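Local coordinates for protein fructosyl amine: oxygen oxidoreductase (Aspergillus fumigatus, PDB 3DJE) that oxidatively deglycates fructosyl amino acids, using bound FAD as cofactor and molecular oxygen as electron acceptor, at residues 315-318 / 319-322. Numbering follows the deposited sequence.
Sequences ALLK and ETMP
T320 and L316 meet at the C-terminal end of helix 307-320, where the last turn gives way to loop. The T320 hydroxyl donates to the backbone of the preceding turn, OG1 lying 2.8 Å from L316 O. It approaches from above that carbonyl's plane, 35° out of it. A chi1 of 55° sets OG1 between the backbone N and the carbonyl carbon of T320, which brings it to L316 O and leaves CG2 to pass 4.2 Å from L316 CD1. L316 O also takes a weak bond from E319 N, so two donors converge on it.

The backbone bonding changes one residue on. L317 O accepts T320 N at 3.1 Å, an i+3 bond with a fairly straight N-H...O angle of 159°, whereas the i+4 bond from M321 N is bent and weak. P322 N, near L317 O, has no hydrogen to give.

On the buried side, the side chains of L317 and M321, a selenomethionine, run at a slant to each other. The bend at chi3 of M321 folds its methyl back toward the leucine, while F265 of strand 263-265 touches both M321 and T320, joining the helix end to the sheet. E319 CG lies alongside A315 O at 3.4 Å, and the chain, extended beyond CG, carries OE1 on to a hydrogen bond with W146 NE1. The apolar contact closes at a single pair of methyls, L317 CD2 and M321 CE, 3.7 Å apart.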
ATOM      1  N   ALA A 315     -18.429  11.914   8.147  1.00 16.98           N
ATOM      2  CA  ALA A 315     -18.400  11.866   9.617  1.00 17.31           C
ATOM      3  C   ALA A 315     -17.029  12.270  10.170  1.00 16.84           C
ATOM      4  O   ALA A 315     -16.931  13.028  11.142  1.00 17.71           O
ATOM      5  CB  ALA A 315     -18.804  10.490  10.119  1.00 17.93           C
ATOM      6  N   LEU A 316     -15.974  11.748   9.551  1.00 16.40           N
ATOM      7  CA  LEU A 316     -14.605  12.117   9.888  1.00 16.24           C
ATOM      8  C   LEU A 316     -14.389  13.615   9.688  1.00 15.73           C
ATOM      9  O   LEU A 316     -13.798  14.289  10.544  1.00 16.19           O
ATOM     10  CB  LEU A 316     -13.627  11.326   9.011  1.00 16.17           C
ATOM     11  CG  LEU A 316     -12.166  11.801   8.932  1.00 15.79           C
ATOM     12  CD1 LEU A 316     -11.442  11.733  10.276  1.00 17.86           C
ATOM     13  CD2 LEU A 316     -11.447  10.990   7.872  1.00 17.13           C
ATOM     14  N   LEU A 317     -14.841  14.132   8.547  1.00 15.46           N
ATOM     15  CA  LEU A 317     -14.662  15.555   8.248  1.00 15.74           C
ATOM     16  C   LEU A 317     -15.405  16.421   9.267  1.00 16.03           C
ATOM     17  O   LEU A 317     -14.922  17.467   9.666  1.00 15.91           O
ATOM     18  CB  LEU A 317     -15.123  15.896   6.831  1.00 15.95           C
ATOM     19  CG  LEU A 317     -14.237  15.327   5.717  1.00 16.20           C
ATOM     20  CD1 LEU A 317     -14.913  15.486   4.363  1.00 17.21           C
ATOM     21  CD2 LEU A 317     -12.854  16.001   5.741  1.00 17.48           C
ATOM     22  N   LYS A 318     -16.583  15.969   9.691  1.00 16.84           N
ATOM     23  CA  LYS A 318     -17.332  16.734  10.693  1.00 18.20           C
ATOM     24  C   LYS A 318     -16.534  16.931  11.984  1.00 18.04           C
ATOM     25  O   LYS A 318     -16.626  17.986  12.615  1.00 18.49           O
ATOM     26  CB  LYS A 318     -18.688  16.080  10.991  1.00 18.19           C
ATOM     27  CG  LYS A 318     -19.604  16.926  11.872  1.00 22.49           C
ATOM     28  CD  LYS A 318     -20.593  17.731  11.045  1.00 27.23           C
ATOM     29  CE  LYS A 318     -21.777  16.884  10.575  1.00 28.82           C
ATOM     30  NZ  LYS A 318     -21.386  15.828   9.589  1.00 29.47           N
ATOM     31  N   GLU A 319     -15.740  15.923  12.355  1.00 18.01           N
ATOM     32  CA  GLU A 319     -14.958  15.937  13.589  1.00 18.67           C
ATOM     33  C   GLU A 319     -13.667  16.746  13.487  1.00 17.95           C
ATOM     34  O   GLU A 319     -13.034  17.026  14.512  1.00 18.21           O
ATOM     35  CB  GLU A 319     -14.599  14.505  14.005  1.00 18.70           C
ATOM     36  CG  GLU A 319     -15.807  13.632  14.339  1.00 20.59           C
ATOM     37  CD  GLU A 319     -15.446  12.252  14.869  1.00 21.44           C
ATOM     38  OE1 GLU A 319     -14.245  11.927  15.033  1.00 22.55           O
ATOM     39  OE2 GLU A 319     -16.386  11.473  15.120  1.00 25.44           O
ATOM     40  N   THR A 320     -13.289  17.123  12.262  1.00 17.39           N
ATOM     41  CA  THR A 320     -11.957  17.669  11.993  1.00 16.70           C
ATOM     42  C   THR A 320     -11.998  18.960  11.172  1.00 17.11           C
ATOM     43  O   THR A 320     -11.508  20.004  11.609  1.00 17.49           O
ATOM     44  CB  THR A 320     -11.081  16.634  11.243  1.00 16.61           C
ATOM     45  OG1 THR A 320     -11.758  16.206  10.057  1.00 16.00           O
ATOM     46  CG2 THR A 320     -10.819  15.425  12.121  1.00 15.66           C
HETATM   47  N   MSE A 321     -12.557  18.863   9.971  1.00 17.44           N
HETATM   48  CA  MSE A 321     -12.700  19.998   9.066  1.00 19.69           C
HETATM   49  C   MSE A 321     -14.167  20.140   8.659  1.00 18.20           C
HETATM   50  O   MSE A 321     -14.530  19.893   7.511  1.00 17.46           O
HETATM   51  CB  MSE A 321     -11.809  19.796   7.844  1.00 18.87           C
HETATM   52  CG  MSE A 321     -10.356  19.771   8.230  1.00 19.91           C
HETATM   53 SE   MSE A 321      -9.179  19.673   6.719  1.00 30.04          SE
HETATM   54  CE  MSE A 321      -9.793  18.004   5.935  1.00 20.14           C
ATOM     55  N   PRO A 322     -15.029  20.505   9.620  1.00 18.04           N
ATOM     56  CA  PRO A 322     -16.475  20.480   9.344  1.00 18.39           C
ATOM     57  C   PRO A 322     -16.895  21.431   8.218  1.00 18.28           C
ATOM     58  O   PRO A 322     -17.930  21.197   7.565  1.00 18.97           O
ATOM     59  CB  PRO A 322     -17.105  20.882  10.691  1.00 18.19           C
ATOM     60  CG  PRO A 322     -16.020  21.561  11.445  1.00 18.10           C
ATOM     61  CD  PRO A 322     -14.729  20.925  11.000  1.00 18.79           C
TER